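Local coordinates for Tlr1789 protein (Thermosynechococcus elongatus, PDB 2X8X) that probably helps insert or translocate proteins at the cyanobacterial outer membrane as an Omp85 protein, this fragment being its N-terminal, presumably periplasmic, region of three POTRA domains, at residues T44-A58 / V67-L79. Residues are numbered along the deposited sequence; the frame is centred on the assembly and turned at random.
Sequences TNAIFATGFFADVNA and VRITFVVRPYPVL
Ala54 and Asp55 both face Arg74 across an antiparallel strand pair, which defines a classic beta bulge. Ala54 N makes a short 2.7 Å hydrogen bond to Arg74 O, while Asp55 N reaches the same oxygen only weakly; Arg74 N answers to Asp55 O. Beyond the bulge the pairing is regular: Asn57 and Val72 exchange two backbone bonds, and a water bridges Asn57 ND2 to Val72 O. The Arg74 guanidinium lies with one face over the methyl of Ala54, its NH2 3.3 Å from Ala54 CB. Asp55 OD2 stays 4.4 Å from Arg74 NH1, too far for a salt bridge.

Just past the end of strand 67-75, beside the bulge, Tyr76 N donates to Phe52 O (2.9 Å, 163° at the hydrogen). The Tyr76 ring then lays a face against the 53-54 peptide, with Ala54 N above its centre, and Gly51 O meets its edge in plane, 3.3 Å from CE2. Gly51, with positive phi (93°), takes the chain out of the helix toward this site.

Apolar side chains fill the side facing the helix. Val73 CG2 sits over one face of the Phe53 ring and also meets Ile47 CG2 at 4.0 Å. Phe71 CG is anti to its own carbonyl carbon (chi1 -76°), which puts the ring's CD2 against Ile47 CD1 (3.8 Å) and its CE2 against Ala58 CB (3.7 Å).

This is the helix-on-hairpin packing of the fragment's first POTRA domain: helix 37-48 lies over strands 53-63 and 66-75, helix 17-26 touches Ile47 and Phe53, and strand 5-13 pairs with the start of strand 66-75.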
loop_
_atom_site.group_PDB
_atom_site.type_symbol
_atom_site.label_atom_id
_atom_site.label_comp_id
_atom_site.label_asym_id
_atom_site.label_seq_id
_atom_site.Cartn_x
_atom_site.Cartn_y
_atom_site.Cartn_z
ATOM N N THR A 44 -9.887 -24.731 -4.935
ATOM C CA THR A 44 -8.562 -24.133 -4.736
ATOM C C THR A 44 -8.663 -22.577 -4.758
ATOM O O THR A 44 -7.956 -21.892 -4.004
ATOM C CB THR A 44 -7.450 -24.567 -5.781
ATOM O OG1 THR A 44 -7.679 -23.943 -7.053
ATOM C CG2 THR A 44 -7.299 -26.084 -5.910
ATOM N N ASN A 45 -9.534 -22.050 -5.616
ATOM C CA ASN A 45 -9.816 -20.584 -5.562
ATOM C C ASN A 45 -10.319 -20.153 -4.192
ATOM O O ASN A 45 -9.867 -19.164 -3.637
ATOM C CB ASN A 45 -10.891 -20.180 -6.542
ATOM C CG ASN A 45 -10.512 -20.352 -7.962
ATOM O OD1 ASN A 45 -11.395 -20.336 -8.835
ATOM N ND2 ASN A 45 -9.241 -20.486 -8.243
ATOM N N ALA A 46 -11.299 -20.859 -3.639
ATOM C CA ALA A 46 -11.828 -20.519 -2.283
ATOM C C ALA A 46 -10.809 -20.581 -1.179
ATOM O O ALA A 46 -10.815 -19.745 -0.272
ATOM C CB ALA A 46 -13.056 -21.421 -1.925
ATOM N N ILE A 47 -9.948 -21.583 -1.220
ATOM C CA ILE A 47 -8.877 -21.662 -0.253
ATOM C C ILE A 47 -7.891 -20.531 -0.431
ATOM O O ILE A 47 -7.408 -19.907 0.553
ATOM C CB ILE A 47 -8.132 -23.015 -0.410
ATOM C CG1 ILE A 47 -9.074 -24.193 -0.098
ATOM C CG2 ILE A 47 -6.958 -23.029 0.517
ATOM C CD1 ILE A 47 -8.531 -25.578 -0.592
ATOM N N PHE A 48 -7.554 -20.243 -1.675
ATOM C CA PHE A 48 -6.647 -19.120 -1.890
ATOM C C PHE A 48 -7.268 -17.795 -1.410
ATOM O O PHE A 48 -6.541 -16.965 -0.824
ATOM C CB PHE A 48 -6.204 -19.061 -3.348
ATOM C CG PHE A 48 -4.973 -18.257 -3.553
ATOM C CD1 PHE A 48 -3.713 -18.842 -3.415
ATOM C CD2 PHE A 48 -5.067 -16.930 -3.909
ATOM C CE1 PHE A 48 -2.547 -18.060 -3.608
ATOM C CE2 PHE A 48 -3.924 -16.101 -4.035
ATOM C CZ PHE A 48 -2.641 -16.717 -3.926
ATOM N N ALA A 49 -8.590 -17.591 -1.640
ATOM C CA ALA A 49 -9.250 -16.353 -1.245
ATOM C C ALA A 49 -9.228 -16.121 0.261
ATOM O O ALA A 49 -9.554 -15.012 0.686
ATOM C CB ALA A 49 -10.689 -16.294 -1.693
ATOM N N THR A 50 -8.841 -17.101 1.059
ATOM C CA THR A 50 -8.836 -16.875 2.530
ATOM C C THR A 50 -7.669 -15.932 2.893
ATOM O O THR A 50 -7.714 -15.293 3.920
ATOM C CB THR A 50 -8.654 -18.147 3.325
ATOM O OG1 THR A 50 -7.387 -18.740 2.963
ATOM C CG2 THR A 50 -9.911 -19.142 3.148
ATOM N N GLY A 51 -6.630 -15.896 2.041
ATOM C CA GLY A 51 -5.514 -14.971 2.252
ATOM C C GLY A 51 -4.344 -15.546 3.025
ATOM O O GLY A 51 -3.341 -14.856 3.162
ATOM N N PHE A 52 -4.457 -16.794 3.484
ATOM C CA PHE A 52 -3.361 -17.428 4.253
ATOM C C PHE A 52 -2.333 -18.210 3.436
ATOM O O PHE A 52 -1.351 -18.725 4.002
ATOM C CB PHE A 52 -3.926 -18.424 5.303
ATOM C CG PHE A 52 -4.729 -17.796 6.399
ATOM C CD1 PHE A 52 -4.096 -17.132 7.455
ATOM C CD2 PHE A 52 -6.135 -17.882 6.387
ATOM C CE1 PHE A 52 -4.831 -16.537 8.474
ATOM C CE2 PHE A 52 -6.911 -17.298 7.414
ATOM C CZ PHE A 52 -6.253 -16.644 8.475
ATOM N N PHE A 53 -2.531 -18.363 2.126
ATOM C CA PHE A 53 -1.736 -19.372 1.394
ATOM C C PHE A 53 -0.990 -18.807 0.224
ATOM O O PHE A 53 -1.571 -18.080 -0.582
ATOM C CB PHE A 53 -2.634 -20.557 0.944
ATOM C CG PHE A 53 -3.387 -21.177 2.085
ATOM C CD1 PHE A 53 -2.763 -22.079 2.940
ATOM C CD2 PHE A 53 -4.705 -20.843 2.324
ATOM C CE1 PHE A 53 -3.450 -22.629 4.032
ATOM C CE2 PHE A 53 -5.390 -21.393 3.401
ATOM C CZ PHE A 53 -4.795 -22.295 4.240
ATOM N N ALA A 54 0.304 -19.109 0.155
ATOM C CA ALA A 54 1.096 -18.702 -1.002
ATOM C C ALA A 54 0.776 -19.535 -2.241
ATOM O O ALA A 54 1.012 -19.082 -3.384
ATOM C CB ALA A 54 2.616 -18.815 -0.687
ATOM N N ASP A 55 0.278 -20.759 -2.042
ATOM C CA ASP A 55 0.162 -21.684 -3.123
ATOM C C ASP A 55 -0.856 -22.735 -2.695
ATOM O O ASP A 55 -0.952 -23.065 -1.522
ATOM C CB ASP A 55 1.519 -22.348 -3.453
ATOM C CG ASP A 55 1.549 -22.915 -4.879
ATOM O OD1 ASP A 55 0.486 -22.982 -5.553
ATOM O OD2 ASP A 55 2.641 -23.315 -5.329
ATOM N N VAL A 56 -1.700 -23.149 -3.641
ATOM C CA VAL A 56 -2.790 -24.140 -3.410
ATOM C C VAL A 56 -2.843 -25.029 -4.670
ATOM O O VAL A 56 -3.003 -24.482 -5.795
ATOM C CB VAL A 56 -4.165 -23.465 -3.215
ATOM C CG1 VAL A 56 -5.255 -24.544 -2.838
ATOM C CG2 VAL A 56 -4.109 -22.362 -2.096
ATOM N N ASN A 57 -2.743 -26.360 -4.490
ATOM C CA ASN A 57 -2.994 -27.310 -5.559
ATOM C C ASN A 57 -3.941 -28.438 -5.093
ATOM O O ASN A 57 -3.853 -28.897 -3.940
ATOM C CB ASN A 57 -1.691 -28.005 -5.981
ATOM C CG ASN A 57 -0.728 -27.060 -6.705
ATOM O OD1 ASN A 57 -0.574 -27.169 -7.923
ATOM N ND2 ASN A 57 -0.067 -26.133 -5.960
ATOM N N ALA A 58 -4.821 -28.877 -5.985
ATOM C CA ALA A 58 -5.717 -30.037 -5.735
ATOM C C ALA A 58 -5.146 -31.244 -6.508
ATOM O O ALA A 58 -4.881 -31.147 -7.721
ATOM C CB ALA A 58 -7.063 -29.736 -6.248
ATOM N N VAL A 67 -11.237 -42.807 -4.941
ATOM C CA VAL A 67 -10.484 -41.530 -5.163
ATOM C C VAL A 67 -10.249 -40.628 -3.900
ATOM O O VAL A 67 -11.212 -40.308 -3.154
ATOM C CB VAL A 67 -11.102 -40.686 -6.319
ATOM C CG1 VAL A 67 -10.227 -39.502 -6.626
ATOM C CG2 VAL A 67 -11.284 -41.577 -7.575
ATOM N N ARG A 68 -8.960 -40.285 -3.669
ATOM C CA ARG A 68 -8.539 -39.300 -2.686
ATOM C C ARG A 68 -8.395 -37.962 -3.414
ATOM O O ARG A 68 -7.766 -37.902 -4.487
ATOM C CB ARG A 68 -7.193 -39.638 -2.040
ATOM N N ILE A 69 -8.974 -36.904 -2.855
ATOM C CA ILE A 69 -8.494 -35.545 -3.216
ATOM C C ILE A 69 -7.570 -35.064 -2.119
ATOM O O ILE A 69 -7.961 -35.028 -0.908
ATOM C CB ILE A 69 -9.628 -34.469 -3.515
ATOM C CG1 ILE A 69 -10.526 -34.977 -4.642
ATOM C CG2 ILE A 69 -8.969 -33.172 -4.006
ATOM C CD1 ILE A 69 -9.739 -35.190 -5.935
ATOM N N THR A 70 -6.328 -34.757 -2.533
ATOM C CA THR A 70 -5.398 -34.115 -1.647
ATOM C C THR A 70 -5.284 -32.618 -2.056
ATOM O O THR A 70 -4.891 -32.278 -3.197
ATOM C CB THR A 70 -3.975 -34.819 -1.647
ATOM O OG1 THR A 70 -4.116 -36.213 -1.279
ATOM C CG2 THR A 70 -3.046 -34.155 -0.650
ATOM N N PHE A 71 -5.630 -31.749 -1.110
ATOM C CA PHE A 71 -5.381 -30.335 -1.273
ATOM C C PHE A 71 -3.995 -29.979 -0.734
ATOM O O PHE A 71 -3.805 -29.979 0.464
ATOM C CB PHE A 71 -6.492 -29.555 -0.589
ATOM C CG PHE A 71 -7.758 -29.560 -1.380
ATOM C CD1 PHE A 71 -8.839 -30.370 -1.015
ATOM C CD2 PHE A 71 -7.862 -28.752 -2.534
ATOM C CE1 PHE A 71 -10.026 -30.344 -1.797
ATOM C CE2 PHE A 71 -8.998 -28.717 -3.306
ATOM C CZ PHE A 71 -10.118 -29.506 -2.914
ATOM N N VAL A 72 -3.038 -29.687 -1.606
ATOM C CA VAL A 72 -1.701 -29.317 -1.076
ATOM C C VAL A 72 -1.604 -27.784 -0.966
ATOM O O VAL A 72 -1.745 -27.093 -1.955
ATOM C CB VAL A 72 -0.537 -29.840 -1.956
ATOM C CG1 VAL A 72 0.817 -29.699 -1.195
ATOM C CG2 VAL A 72 -0.772 -31.324 -2.319
ATOM N N VAL A 73 -1.300 -27.322 0.240
ATOM C CA VAL A 73 -1.377 -25.952 0.614
ATOM C C VAL A 73 -0.003 -25.573 1.172
ATOM O O VAL A 73 0.651 -26.421 1.785
ATOM C CB VAL A 73 -2.484 -25.953 1.635
ATOM C CG1 VAL A 73 -2.117 -25.510 3.001
ATOM C CG2 VAL A 73 -3.797 -25.484 1.036
ATOM N N ARG A 74 0.445 -24.322 0.902
ATOM C CA ARG A 74 1.747 -23.784 1.331
ATOM C C ARG A 74 1.370 -22.410 1.926
ATOM O O ARG A 74 1.044 -21.485 1.183
ATOM C CB ARG A 74 2.705 -23.624 0.121
ATOM C CG ARG A 74 4.098 -23.189 0.519
ATOM C CD ARG A 74 5.043 -23.124 -0.732
ATOM N NE ARG A 74 5.507 -21.784 -0.552
ATOM C CZ ARG A 74 5.449 -20.767 -1.396
ATOM N NH1 ARG A 74 5.113 -20.895 -2.675
ATOM N NH2 ARG A 74 5.837 -19.615 -0.911
ATOM N N PRO A 75 1.203 -22.359 3.236
ATOM C CA PRO A 75 0.820 -21.173 3.925
ATOM C C PRO A 75 1.936 -20.115 3.823
ATOM O O PRO A 75 3.150 -20.465 3.622
ATOM C CB PRO A 75 0.762 -21.612 5.370
ATOM C CG PRO A 75 0.648 -23.215 5.280
ATOM C CD PRO A 75 1.363 -23.543 4.099
ATOM N N TYR A 76 1.553 -18.856 4.006
ATOM C CA TYR A 76 2.569 -17.830 4.206
ATOM C C TYR A 76 3.196 -18.178 5.574
ATOM O O TYR A 76 2.572 -18.886 6.327
ATOM C CB TYR A 76 1.974 -16.410 4.236
ATOM C CG TYR A 76 1.365 -15.991 2.904
ATOM C CD1 TYR A 76 2.175 -15.775 1.773
ATOM C CD2 TYR A 76 0.003 -15.786 2.774
ATOM C CE1 TYR A 76 1.632 -15.426 0.520
ATOM C CE2 TYR A 76 -0.529 -15.429 1.561
ATOM C CZ TYR A 76 0.300 -15.258 0.424
ATOM O OH TYR A 76 -0.280 -14.889 -0.806
ATOM N N PRO A 77 4.427 -17.692 5.863
ATOM C CA PRO A 77 5.137 -17.941 7.122
ATOM C C PRO A 77 4.396 -17.277 8.268
ATOM O O PRO A 77 3.573 -16.360 8.041
ATOM C CB PRO A 77 6.459 -17.154 6.957
ATOM C CG PRO A 77 6.559 -16.754 5.513
ATOM C CD PRO A 77 5.190 -16.836 4.911
ATOM N N VAL A 78 4.691 -17.689 9.499
ATOM C CA VAL A 78 4.231 -16.957 10.674
ATOM C C VAL A 78 4.885 -15.563 10.619
ATOM O O VAL A 78 6.079 -15.440 10.347
ATOM C CB VAL A 78 4.559 -17.677 11.994
ATOM C CG1 VAL A 78 4.269 -16.777 13.203
ATOM C CG2 VAL A 78 3.663 -18.943 12.128
ATOM N N LEU A 79 4.087 -14.532 10.821
ATOM C CA LEU A 79 4.613 -13.178 10.744
ATOM C C LEU A 79 5.464 -12.810 11.962
ATOM O O LEU A 79 4.973 -12.861 13.120
ATOM C CB LEU A 79 3.414 -12.187 10.607
ATOM C CG LEU A 79 3.845 -10.712 10.529
ATOM C CD1 LEU A 79 4.670 -10.452 9.212
ATOM C CD2 LEU A 79 2.646 -9.788 10.575
HETATM O O HOH W 1 0.591 -26.027 -2.943
#